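PDB 1VL0: DTDP-4-dehydrorhamnose reductase, rfbD ortholog from Clostridium acetobutylicum, which probably catalyses the reduction of dTDP-6-deoxy-L-lyxo-4-hexulose to dTDP-L-rhamnose, a step of dTDP-L-rhamnose biosynthesis, and binds NADH. Local coordinates for residues Y156-A161 with R202-V207; R26-Q31 with V66-A71; L263-L268 with D274-W279. One frame throughout, in Å; residues are numbered along the deposited sequence.

Contact 1 of 3, residues Y156-A161 with R202-V207; sequences YIVRTA and RVVLKV. With NAI (1,4-dihydronicotinamide adenine dinucleotide), chain D.
Val207 and Tyr156 slide past each other in opposite directions at one end of this buried contact. The methyl CG2 of Val207 lies 3.7 Å from CD2 of Tyr156. With CG1 anti to the carbonyl carbon (chi1 -62°), CG2 is left between the backbone N and that carbon, turned to the tyrosine ring. The ring also passes the helix backbone: CE2 of Tyr156 is 3.3 Å from Val207 O, which approaches the ring obliquely. The phenol OH of Tyr156 is hydrogen-bonded to Glu107, and its ring meets that of Tyr213. Two residues further along the strand, Val158 makes a looser touch, with its CG2 4.4 Å from CG2 of Val204.

The two segments belong to the Rossmann-type core of an extended short-chain dehydrogenase/reductase. Helix 197-210 lies against strand 155-164 of the central sheet. It leads into strand 214-217, which runs parallel to strand 155-164. Val207 also touches Phe216 there, and Val204 reaches Ile111 on strand 107-113.

The far end of the strand enters the cofactor site. Thr160 O lies 3.2 Å from the nicotinamide atom C5N of NAI, and Ala161 CA is 3.8 Å from C4N, the carbon that carries the hydride.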
loop_
_atom_site.group_PDB
_atom_site.type_symbol
_atom_site.label_atom_id
_atom_site.label_comp_id
_atom_site.label_asym_id
_atom_site.label_seq_id
_atom_site.Cartn_x
_atom_site.Cartn_y
_atom_site.Cartn_z
ATOM N N TYR A 156 -5.961 11.934 5.104
ATOM C CA TYR A 156 -5.037 13.037 4.813
ATOM C C TYR A 156 -3.822 12.802 5.709
ATOM O O TYR A 156 -3.934 12.659 6.893
ATOM C CB TYR A 156 -5.619 14.397 5.142
ATOM C CG TYR A 156 -7.020 14.709 4.648
ATOM C CD1 TYR A 156 -8.131 14.318 5.373
ATOM C CD2 TYR A 156 -7.223 15.450 3.499
ATOM C CE1 TYR A 156 -9.409 14.663 4.963
ATOM C CE2 TYR A 156 -8.492 15.774 3.076
ATOM C CZ TYR A 156 -9.573 15.403 3.832
ATOM O OH TYR A 156 -10.854 15.711 3.386
ATOM N N ILE A 157 -2.657 12.693 5.113
ATOM C CA ILE A 157 -1.408 12.635 5.898
ATOM C C ILE A 157 -0.719 13.942 5.631
ATOM O O ILE A 157 -0.491 14.285 4.474
ATOM C CB ILE A 157 -0.559 11.422 5.496
ATOM C CG1 ILE A 157 -1.234 10.121 6.014
ATOM C CG2 ILE A 157 0.880 11.497 6.041
ATOM C CD1 ILE A 157 -0.778 8.935 5.298
ATOM N N VAL A 158 -0.429 14.682 6.700
ATOM C CA VAL A 158 0.211 15.994 6.594
ATOM C C VAL A 158 1.538 15.984 7.368
ATOM O O VAL A 158 1.536 15.897 8.614
ATOM C CB VAL A 158 -0.697 17.116 7.101
ATOM C CG1 VAL A 158 -0.028 18.501 6.881
ATOM C CG2 VAL A 158 -2.105 17.070 6.385
ATOM N N ARG A 159 2.649 15.927 6.628
ATOM C CA ARG A 159 3.983 15.889 7.211
ATOM C C ARG A 159 4.448 17.284 7.514
ATOM O O ARG A 159 4.420 18.158 6.659
ATOM C CB ARG A 159 5.002 15.210 6.277
ATOM C CG ARG A 159 4.626 13.822 5.855
ATOM C CD ARG A 159 5.792 13.108 5.204
ATOM N NE ARG A 159 5.445 11.745 4.786
ATOM C CZ ARG A 159 5.657 11.199 3.603
ATOM N NH1 ARG A 159 6.232 11.870 2.618
ATOM N NH2 ARG A 159 5.271 9.942 3.419
ATOM N N THR A 160 4.927 17.496 8.727
ATOM C CA THR A 160 5.461 18.788 9.077
ATOM C C THR A 160 6.838 18.670 9.762
ATOM O O THR A 160 7.385 17.572 9.869
ATOM C CB THR A 160 4.462 19.596 9.890
ATOM O OG1 THR A 160 4.940 20.956 9.986
ATOM C CG2 THR A 160 4.343 19.114 11.313
ATOM N N ALA A 161 7.411 19.808 10.170
ATOM C CA ALA A 161 8.769 19.818 10.725
ATOM C C ALA A 161 9.024 21.111 11.474
ATOM O O ALA A 161 8.380 22.133 11.191
ATOM C CB ALA A 161 9.806 19.690 9.590
ATOM N N ARG A 202 -4.040 26.037 9.175
ATOM C CA ARG A 202 -4.740 26.540 8.019
ATOM C C ARG A 202 -4.730 25.509 6.922
ATOM O O ARG A 202 -5.706 25.315 6.223
ATOM C CB ARG A 202 -4.092 27.836 7.498
ATOM C CG ARG A 202 -4.422 29.071 8.270
ATOM C CD ARG A 202 -3.647 30.276 7.796
ATOM N NE ARG A 202 -3.818 31.477 8.644
ATOM C CZ ARG A 202 -3.083 32.600 8.509
ATOM N NH1 ARG A 202 -2.126 32.698 7.573
ATOM N NH2 ARG A 202 -3.302 33.626 9.303
ATOM N N VAL A 203 -3.584 24.873 6.701
ATOM C CA VAL A 203 -3.501 23.863 5.664
ATOM C C VAL A 203 -4.382 22.639 5.993
ATOM O O VAL A 203 -5.160 22.172 5.150
ATOM C CB VAL A 203 -2.046 23.438 5.432
ATOM C CG1 VAL A 203 -1.991 22.115 4.676
ATOM C CG2 VAL A 203 -1.334 24.558 4.627
ATOM N N VAL A 204 -4.275 22.159 7.227
ATOM C CA VAL A 204 -5.072 21.037 7.684
ATOM C C VAL A 204 -6.514 21.323 7.421
ATOM O O VAL A 204 -7.208 20.460 6.871
ATOM C CB VAL A 204 -4.859 20.714 9.141
ATOM C CG1 VAL A 204 -5.967 19.787 9.690
ATOM C CG2 VAL A 204 -3.532 20.040 9.300
ATOM N N LEU A 205 -6.989 22.493 7.811
ATOM C CA LEU A 205 -8.438 22.781 7.673
ATOM C C LEU A 205 -8.844 23.058 6.230
ATOM O O LEU A 205 -10.007 22.834 5.852
ATOM C CB LEU A 205 -8.817 23.938 8.563
ATOM C CG LEU A 205 -8.622 23.696 10.076
ATOM C CD1 LEU A 205 -8.777 25.015 10.856
ATOM C CD2 LEU A 205 -9.556 22.653 10.607
ATOM N N LYS A 206 -7.914 23.578 5.431
ATOM C CA LYS A 206 -8.119 23.757 3.984
ATOM C C LYS A 206 -8.362 22.415 3.234
ATOM O O LYS A 206 -9.326 22.281 2.474
ATOM C CB LYS A 206 -6.882 24.439 3.372
ATOM C CG LYS A 206 -6.875 24.665 1.835
ATOM C CD LYS A 206 -5.405 25.074 1.340
ATOM C CE LYS A 206 -5.251 25.273 -0.220
ATOM N NZ LYS A 206 -6.437 26.116 -0.746
ATOM N N VAL A 207 -7.459 21.454 3.395
ATOM C CA VAL A 207 -7.604 20.185 2.683
ATOM C C VAL A 207 -8.877 19.455 3.093
ATOM O O VAL A 207 -9.519 18.839 2.260
ATOM C CB VAL A 207 -6.383 19.262 2.761
ATOM C CG1 VAL A 207 -5.168 19.956 2.102
ATOM C CG2 VAL A 207 -6.054 18.846 4.181
HETATM P PA NAI D . 2.769 18.252 21.282
HETATM O O1A NAI D . 3.877 17.422 21.868
HETATM O O2A NAI D . 2.873 19.725 21.595
HETATM O O5B NAI D . 1.392 17.564 21.734
HETATM C C5B NAI D . 1.242 16.178 21.495
HETATM C C4B NAI D . 0.118 15.599 22.344
HETATM O O4B NAI D . 0.228 14.177 22.375
HETATM C C3B NAI D . 0.124 16.005 23.816
HETATM O O3B NAI D . -0.998 16.813 24.113
HETATM C C2B NAI D . 0.080 14.647 24.534
HETATM O O2B NAI D . -0.538 14.655 25.814
HETATM C C1B NAI D . -0.613 13.813 23.453
HETATM N N9A NAI D . -0.735 12.358 23.657
HETATM C C8A NAI D . 0.279 11.527 24.045
HETATM N N7A NAI D . -0.215 10.278 24.154
HETATM C C5A NAI D . -1.537 10.276 23.866
HETATM C C6A NAI D . -2.488 9.254 23.841
HETATM N N6A NAI D . -2.165 8.010 24.158
HETATM N N1A NAI D . -3.787 9.553 23.498
HETATM C C2A NAI D . -4.136 10.866 23.167
HETATM N N3A NAI D . -3.212 11.879 23.220
HETATM C C4A NAI D . -1.903 11.595 23.551
HETATM O O3 NAI D . 2.719 17.967 19.705
HETATM P PN NAI D . 2.922 19.037 18.506
HETATM O O1N NAI D . 1.647 19.705 18.180
HETATM O O2N NAI D . 4.219 19.719 18.711
HETATM O O5D NAI D . 3.026 17.980 17.285
HETATM C C5D NAI D . 1.877 17.755 16.479
HETATM C C4D NAI D . 2.210 16.755 15.404
HETATM O O4D NAI D . 3.301 17.213 14.576
HETATM C C3D NAI D . 2.607 15.394 15.973
HETATM O O3D NAI D . 1.829 14.470 15.265
HETATM C C2D NAI D . 4.099 15.245 15.674
HETATM O O2D NAI D . 4.594 13.933 15.427
HETATM C C1D NAI D . 4.217 16.127 14.426
HETATM N N1N NAI D . 5.547 16.703 14.235
HETATM C C2N NAI D . 5.963 17.709 15.077
HETATM C C3N NAI D . 7.224 18.263 14.862
HETATM C C7N NAI D . 7.871 19.095 15.929
HETATM O O7N NAI D . 8.979 19.871 15.556
HETATM N N7N NAI D . 7.397 19.086 17.181
HETATM C C4N NAI D . 8.025 17.798 13.810
HETATM C C5N NAI D . 7.589 16.777 12.966
HETATM C C6N NAI D . 6.327 16.245 13.214
#

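Contact 2 of 3, residues R26-Q31 with V66-A71; sequences REIQKQ and VVINCA. With NAI (1,4-dihydronicotinamide adenine dinucleotide), chain D.
The flat groups flank the touch of Ile28 on Ile68. On the cofactor side, Ala71 CB lies over one face of the adenine of NAI, 3.4 Å from C4A. On the helix, the amide of Gln31 bonds to the carboxylate of Glu27. Gln31 NE2 donates to Glu27 OE2 at 3.0 Å, using the anti lone pair of that oxygen, and the acceptor lies close to the amide plane.

This is the NAD-binding Rossmann fold. Helix 23-32 follows the glycine-rich loop after strand 13-18 and packs on the same sheet as strand 66-69, which pairs in parallel with strand 13-18. Gln23 and Leu24, at the start of the helix, bind NADH.

Between helix and strand the contact is small and apolar. Ile28 and Ile68 reach toward each other tip to tip, with CD1 of Ile28 3.8 Å from CG2 of Ile68. The same CD1 is 4.1 Å from Cys70 SG. The extended Ile28 chain (chi2 180°) carries its terminal methyl to both partners.

Past the strand, the backbone turns toward the cofactor in an Asx turn. Ala71 N donates to Asn69 OD1 at 3.2 Å, from above the carbonyl plane.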
loop_
_atom_site.group_PDB
_atom_site.type_symbol
_atom_site.label_atom_id
_atom_site.label_comp_id
_atom_site.label_asym_id
_atom_site.label_seq_id
_atom_site.Cartn_x
_atom_site.Cartn_y
_atom_site.Cartn_z
ATOM N N ARG A 26 -4.092 22.927 19.999
ATOM C CA ARG A 26 -4.532 24.256 20.451
ATOM C C ARG A 26 -4.789 25.226 19.308
ATOM O O ARG A 26 -5.765 25.954 19.334
ATOM C CB ARG A 26 -3.521 24.875 21.405
ATOM C CG ARG A 26 -3.512 24.235 22.753
ATOM C CD ARG A 26 -2.403 24.734 23.632
ATOM N NE ARG A 26 -2.496 24.214 24.979
ATOM C CZ ARG A 26 -2.484 24.937 26.083
ATOM N NH1 ARG A 26 -2.386 26.249 26.031
ATOM N NH2 ARG A 26 -2.603 24.343 27.260
ATOM N N GLU A 27 -3.920 25.240 18.302
ATOM C CA GLU A 27 -4.109 26.143 17.206
ATOM C C GLU A 27 -5.348 25.810 16.371
ATOM O O GLU A 27 -6.082 26.713 15.936
ATOM C CB GLU A 27 -2.862 26.250 16.379
ATOM C CG GLU A 27 -2.939 27.277 15.248
ATOM C CD GLU A 27 -3.190 28.741 15.669
ATOM O OE1 GLU A 27 -2.891 29.174 16.829
ATOM O OE2 GLU A 27 -3.689 29.511 14.813
ATOM N N ILE A 28 -5.622 24.519 16.180
ATOM C CA ILE A 28 -6.780 24.116 15.421
ATOM C C ILE A 28 -8.046 24.523 16.167
ATOM O O ILE A 28 -8.992 25.038 15.570
ATOM C CB ILE A 28 -6.736 22.618 15.188
ATOM C CG1 ILE A 28 -5.625 22.294 14.174
ATOM C CG2 ILE A 28 -8.076 22.114 14.664
ATOM C CD1 ILE A 28 -5.452 20.826 13.836
ATOM N N GLN A 29 -8.062 24.294 17.475
ATOM C CA GLN A 29 -9.216 24.727 18.279
ATOM C C GLN A 29 -9.446 26.230 18.088
ATOM O O GLN A 29 -10.562 26.662 17.875
ATOM C CB GLN A 29 -8.988 24.415 19.750
ATOM C CG GLN A 29 -9.082 22.975 20.030
ATOM C CD GLN A 29 -8.954 22.643 21.482
ATOM O OE1 GLN A 29 -7.882 22.215 21.948
ATOM N NE2 GLN A 29 -10.027 22.829 22.206
ATOM N N LYS A 30 -8.353 27.000 18.112
ATOM C CA LYS A 30 -8.418 28.443 17.989
ATOM C C LYS A 30 -8.933 28.884 16.613
ATOM O O LYS A 30 -9.809 29.751 16.533
ATOM C CB LYS A 30 -7.051 29.031 18.273
ATOM C CG LYS A 30 -6.938 30.527 18.152
ATOM C CD LYS A 30 -5.629 30.962 18.801
ATOM C CE LYS A 30 -5.159 32.320 18.321
ATOM N NZ LYS A 30 -3.852 32.648 18.984
ATOM N N GLN A 31 -8.463 28.252 15.545
ATOM C CA GLN A 31 -8.937 28.582 14.203
ATOM C C GLN A 31 -10.364 28.100 13.925
ATOM O O GLN A 31 -11.017 28.590 13.002
ATOM C CB GLN A 31 -7.969 28.049 13.149
ATOM C CG GLN A 31 -6.607 28.797 13.117
ATOM C CD GLN A 31 -5.722 28.395 11.970
ATOM O OE1 GLN A 31 -6.205 27.806 11.009
ATOM N NE2 GLN A 31 -4.417 28.697 12.051
ATOM N N VAL A 66 -14.864 13.757 11.292
ATOM C CA VAL A 66 -13.411 13.893 11.020
ATOM C C VAL A 66 -12.736 13.698 12.334
ATOM O O VAL A 66 -13.253 14.163 13.369
ATOM C CB VAL A 66 -12.979 15.303 10.571
ATOM C CG1 VAL A 66 -11.500 15.261 10.051
ATOM C CG2 VAL A 66 -13.921 15.870 9.539
ATOM N N VAL A 67 -11.611 12.981 12.311
ATOM C CA VAL A 67 -10.697 12.960 13.417
ATOM C C VAL A 67 -9.414 13.574 12.905
ATOM O O VAL A 67 -8.923 13.233 11.822
ATOM C CB VAL A 67 -10.470 11.523 14.027
ATOM C CG1 VAL A 67 -9.990 10.516 13.000
ATOM C CG2 VAL A 67 -9.458 11.555 15.220
ATOM N N ILE A 68 -8.882 14.510 13.685
ATOM C CA ILE A 68 -7.565 15.053 13.478
ATOM C C ILE A 68 -6.657 14.567 14.583
ATOM O O ILE A 68 -6.831 14.904 15.743
ATOM C CB ILE A 68 -7.570 16.592 13.450
ATOM C CG1 ILE A 68 -8.546 17.082 12.395
ATOM C CG2 ILE A 68 -6.227 17.148 13.060
ATOM C CD1 ILE A 68 -8.806 18.579 12.401
ATOM N N ASN A 69 -5.639 13.802 14.205
ATOM C CA ASN A 69 -4.774 13.240 15.220
ATOM C C ASN A 69 -3.498 14.051 15.401
ATOM O O ASN A 69 -2.585 13.993 14.551
ATOM C CB ASN A 69 -4.400 11.812 14.901
ATOM C CG ASN A 69 -3.539 11.221 15.961
ATOM O OD1 ASN A 69 -3.693 11.560 17.136
ATOM N ND2 ASN A 69 -2.668 10.321 15.588
ATOM N N CYS A 70 -3.436 14.784 16.520
ATOM C CA CYS A 70 -2.274 15.605 16.872
ATOM C C CYS A 70 -1.456 14.979 17.985
ATOM O O CYS A 70 -0.468 15.547 18.412
ATOM C CB CYS A 70 -2.722 17.005 17.301
ATOM S SG CYS A 70 -3.721 17.829 16.041
ATOM N N ALA A 71 -1.878 13.816 18.462
ATOM C CA ALA A 71 -1.178 13.131 19.553
ATOM C C ALA A 71 0.058 12.448 18.987
ATOM O O ALA A 71 -0.014 11.853 17.931
ATOM C CB ALA A 71 -2.075 12.090 20.156
HETATM P PA NAI D . 2.769 18.252 21.282
HETATM O O1A NAI D . 3.877 17.422 21.868
HETATM O O2A NAI D . 2.873 19.725 21.595
HETATM O O5B NAI D . 1.392 17.564 21.734
HETATM C C5B NAI D . 1.242 16.178 21.495
HETATM C C4B NAI D . 0.118 15.599 22.344
HETATM O O4B NAI D . 0.228 14.177 22.375
HETATM C C3B NAI D . 0.124 16.005 23.816
HETATM O O3B NAI D . -0.998 16.813 24.113
HETATM C C2B NAI D . 0.080 14.647 24.534
HETATM O O2B NAI D . -0.538 14.655 25.814
HETATM C C1B NAI D . -0.613 13.813 23.453
HETATM N N9A NAI D . -0.735 12.358 23.657
HETATM C C8A NAI D . 0.279 11.527 24.045
HETATM N N7A NAI D . -0.215 10.278 24.154
HETATM C C5A NAI D . -1.537 10.276 23.866
HETATM C C6A NAI D . -2.488 9.254 23.841
HETATM N N6A NAI D . -2.165 8.010 24.158
HETATM N N1A NAI D . -3.787 9.553 23.498
HETATM C C2A NAI D . -4.136 10.866 23.167
HETATM N N3A NAI D . -3.212 11.879 23.220
HETATM C C4A NAI D . -1.903 11.595 23.551
HETATM O O3 NAI D . 2.719 17.967 19.705
HETATM P PN NAI D . 2.922 19.037 18.506
HETATM O O1N NAI D . 1.647 19.705 18.180
HETATM O O2N NAI D . 4.219 19.719 18.711
HETATM O O5D NAI D . 3.026 17.980 17.285
HETATM C C5D NAI D . 1.877 17.755 16.479
HETATM C C4D NAI D . 2.210 16.755 15.404
HETATM O O4D NAI D . 3.301 17.213 14.576
HETATM C C3D NAI D . 2.607 15.394 15.973
HETATM O O3D NAI D . 1.829 14.470 15.265
HETATM C C2D NAI D . 4.099 15.245 15.674
HETATM O O2D NAI D . 4.594 13.933 15.427
HETATM C C1D NAI D . 4.217 16.127 14.426
HETATM N N1N NAI D . 5.547 16.703 14.235
HETATM C C2N NAI D . 5.963 17.709 15.077
HETATM C C3N NAI D . 7.224 18.263 14.862
HETATM C C7N NAI D . 7.871 19.095 15.929
HETATM O O7N NAI D . 8.979 19.871 15.556
HETATM N N7N NAI D . 7.397 19.086 17.181
HETATM C C4N NAI D . 8.025 17.798 13.810
HETATM C C5N NAI D . 7.589 16.777 12.966
HETATM C C6N NAI D . 6.327 16.245 13.214
#

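Contact 3 of 3, residues L263-L268 with D274-W279; sequences LRNYML and DITREW
An Asx turn at Asp274 forms one half of this contact, in the loop that joins helix 266-270 to helix 279-290. The other half is Asn265, just before helix 266-270; its side chain does not cap the helix but donates across to the turn. Asn265 ND2 is 3.1 Å from Asp274 OD1, with an N-H...O angle of 150°. The donor comes from above the carboxylate plane, and the two side chains cross at about a right angle. The amide and carboxylate planes are turned 48° apart. Asn265 ND2 is also hydrogen-bonded to Thr219 O, so two oxygens hold the amide in place. An unidentified molecule is bound close to the side chain of Asn265.

A chi1 of -176° swings CG of Asp274 away from the backbone N. OD1 then accepts from the N-H of Thr276 at 3.2 Å, which closes the turn. Two N-H groups thus reach OD1.

Leu268 supplies the apolar side. Its CB packs 3.8 Å from Asp274 CA. Further out, Tyr266 is hydrogen-bonded to Asp84 of the second subunit, so helix 266-270 reaches a subunit interface.

A hydroxyl joins them at the carboxylate: Thr276 OG1, also hydrogen-bonded to Thr219 O, lies 2.7 Å from Asp274 OD1.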
loop_
_atom_site.group_PDB
_atom_site.type_symbol
_atom_site.label_atom_id
_atom_site.label_comp_id
_atom_site.label_asym_id
_atom_site.label_seq_id
_atom_site.Cartn_x
_atom_site.Cartn_y
_atom_site.Cartn_z
ATOM N N LEU A 263 11.286 20.065 3.253
ATOM C CA LEU A 263 10.199 19.490 2.531
ATOM C C LEU A 263 9.631 20.487 1.555
ATOM O O LEU A 263 9.308 21.598 1.926
ATOM C CB LEU A 263 9.088 19.087 3.493
ATOM C CG LEU A 263 9.502 18.160 4.619
ATOM C CD1 LEU A 263 8.217 17.791 5.439
ATOM C CD2 LEU A 263 10.157 16.918 4.116
ATOM N N ARG A 264 9.468 20.083 0.311
ATOM C CA ARG A 264 8.742 20.891 -0.625
ATOM C C ARG A 264 7.249 20.609 -0.402
ATOM O O ARG A 264 6.847 19.452 -0.283
ATOM C CB ARG A 264 9.141 20.516 -2.028
ATOM C CG ARG A 264 8.571 21.396 -3.080
ATOM C CD ARG A 264 9.137 21.151 -4.439
ATOM N NE ARG A 264 8.418 21.952 -5.430
ATOM C CZ ARG A 264 8.626 21.934 -6.742
ATOM N NH1 ARG A 264 9.552 21.177 -7.246
ATOM N NH2 ARG A 264 7.887 22.684 -7.548
ATOM N N ASN A 265 6.436 21.658 -0.386
ATOM C CA ASN A 265 5.012 21.535 -0.290
ATOM C C ASN A 265 4.448 21.340 -1.697
ATOM O O ASN A 265 3.556 22.106 -2.166
ATOM C CB ASN A 265 4.371 22.791 0.333
ATOM C CG ASN A 265 4.629 22.977 1.836
ATOM O OD1 ASN A 265 5.484 22.357 2.469
ATOM N ND2 ASN A 265 3.909 23.892 2.393
ATOM N N TYR A 266 4.869 20.251 -2.341
ATOM C CA TYR A 266 4.592 19.985 -3.781
ATOM C C TYR A 266 3.136 19.658 -4.079
ATOM O O TYR A 266 2.539 20.140 -5.029
ATOM C CB TYR A 266 5.499 18.870 -4.243
ATOM C CG TYR A 266 5.712 18.767 -5.729
ATOM C CD1 TYR A 266 5.794 19.874 -6.538
ATOM C CD2 TYR A 266 5.843 17.509 -6.326
ATOM C CE1 TYR A 266 5.993 19.735 -7.927
ATOM C CE2 TYR A 266 6.025 17.358 -7.653
ATOM C CZ TYR A 266 6.113 18.482 -8.464
ATOM O OH TYR A 266 6.324 18.277 -9.810
HETATM N N MSE A 267 2.521 18.880 -3.221
HETATM C CA MSE A 267 1.101 18.533 -3.444
HETATM C C MSE A 267 0.201 19.721 -3.324
HETATM O O MSE A 267 -0.820 19.820 -4.031
HETATM C CB MSE A 267 0.666 17.446 -2.460
HETATM C CG MSE A 267 1.185 16.080 -2.846
HETATM SE SE MSE A 267 0.083 15.340 -4.317
HETATM C CE MSE A 267 -1.624 15.169 -3.383
ATOM N N LEU A 268 0.530 20.629 -2.416
ATOM C CA LEU A 268 -0.191 21.902 -2.359
ATOM C C LEU A 268 -0.017 22.732 -3.620
ATOM O O LEU A 268 -1.003 23.221 -4.203
ATOM C CB LEU A 268 0.208 22.687 -1.125
ATOM C CG LEU A 268 -0.356 22.156 0.196
ATOM C CD1 LEU A 268 0.221 22.973 1.356
ATOM C CD2 LEU A 268 -1.890 22.184 0.241
ATOM N N ASP A 274 -0.087 26.388 -2.286
ATOM C CA ASP A 274 0.746 26.466 -1.092
ATOM C C ASP A 274 0.510 27.784 -0.339
ATOM O O ASP A 274 1.181 28.788 -0.567
ATOM C CB ASP A 274 2.222 26.317 -1.421
ATOM C CG ASP A 274 3.093 26.298 -0.149
ATOM O OD1 ASP A 274 2.487 26.229 0.968
ATOM O OD2 ASP A 274 4.351 26.305 -0.153
ATOM N N ILE A 275 -0.448 27.765 0.572
ATOM C CA ILE A 275 -0.799 28.936 1.346
ATOM C C ILE A 275 0.099 29.234 2.520
ATOM O O ILE A 275 -0.165 30.162 3.236
ATOM C CB ILE A 275 -2.257 28.823 1.818
ATOM C CG1 ILE A 275 -2.483 27.592 2.718
ATOM C CG2 ILE A 275 -3.190 28.780 0.604
ATOM C CD1 ILE A 275 -3.695 27.721 3.594
ATOM N N THR A 276 1.150 28.447 2.762
ATOM C CA THR A 276 2.058 28.757 3.864
ATOM C C THR A 276 2.833 30.029 3.560
ATOM O O THR A 276 2.967 30.431 2.423
ATOM C CB THR A 276 3.064 27.641 4.180
ATOM O OG1 THR A 276 3.863 27.328 3.020
ATOM C CG2 THR A 276 2.365 26.371 4.544
ATOM N N ARG A 277 3.345 30.654 4.607
ATOM C CA ARG A 277 4.085 31.875 4.445
ATOM C C ARG A 277 5.559 31.598 4.580
ATOM O O ARG A 277 5.983 30.544 5.052
ATOM C CB ARG A 277 3.664 32.904 5.505
ATOM C CG ARG A 277 2.240 33.356 5.373
ATOM C CD ARG A 277 1.742 34.073 6.555
ATOM N NE ARG A 277 1.718 33.204 7.719
ATOM C CZ ARG A 277 1.343 33.568 8.920
ATOM N NH1 ARG A 277 0.963 34.811 9.156
ATOM N NH2 ARG A 277 1.333 32.677 9.888
ATOM N N GLU A 278 6.334 32.570 4.153
ATOM C CA GLU A 278 7.793 32.556 4.339
ATOM C C GLU A 278 8.073 32.443 5.837
ATOM O O GLU A 278 7.408 33.083 6.656
ATOM C CB GLU A 278 8.390 33.869 3.806
ATOM C CG GLU A 278 8.391 34.026 2.299
ATOM C CD GLU A 278 9.359 33.087 1.612
ATOM O OE1 GLU A 278 10.384 32.665 2.247
ATOM O OE2 GLU A 278 9.075 32.774 0.428
ATOM N N TRP A 279 9.100 31.664 6.180
ATOM C CA TRP A 279 9.307 31.292 7.545
ATOM C C TRP A 279 9.538 32.500 8.441
ATOM O O TRP A 279 9.037 32.566 9.536
ATOM C CB TRP A 279 10.424 30.258 7.634
ATOM C CG TRP A 279 11.832 30.692 7.406
ATOM C CD1 TRP A 279 12.532 30.635 6.231
ATOM C CD2 TRP A 279 12.753 31.167 8.396
ATOM N NE1 TRP A 279 13.825 31.054 6.428
ATOM C CE2 TRP A 279 13.994 31.400 7.741
ATOM C CE3 TRP A 279 12.656 31.450 9.766
ATOM C CZ2 TRP A 279 15.120 31.895 8.413
ATOM C CZ3 TRP A 279 13.738 31.912 10.426
ATOM C CH2 TRP A 279 14.994 32.126 9.746
#

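Along the chain contact 2 closes first, then contact 1, then contact 3. Contacts 1 and 2 have centres about 11 Å apart and share the central sheet. Helices 23-32 and 197-210 lie side by side on it, and the two contacts meet where Val204 packs on Ile68 and Arg202 on Gln31. Both touch NAI at different parts: contact 2 near the adenine, contact 1 at the nicotinamide. Contact 3 is about 10 Å from contact 1, centre to centre. Its Ile275 packs on Val203 and Lys206, so segment 274-279 rests against helix 197-210. Contacts 2 and 3 do not touch; their centres are about 19 Å apart. Helix 197-210 thus packs on the central sheet and takes segment 274-279 on another part of its surface.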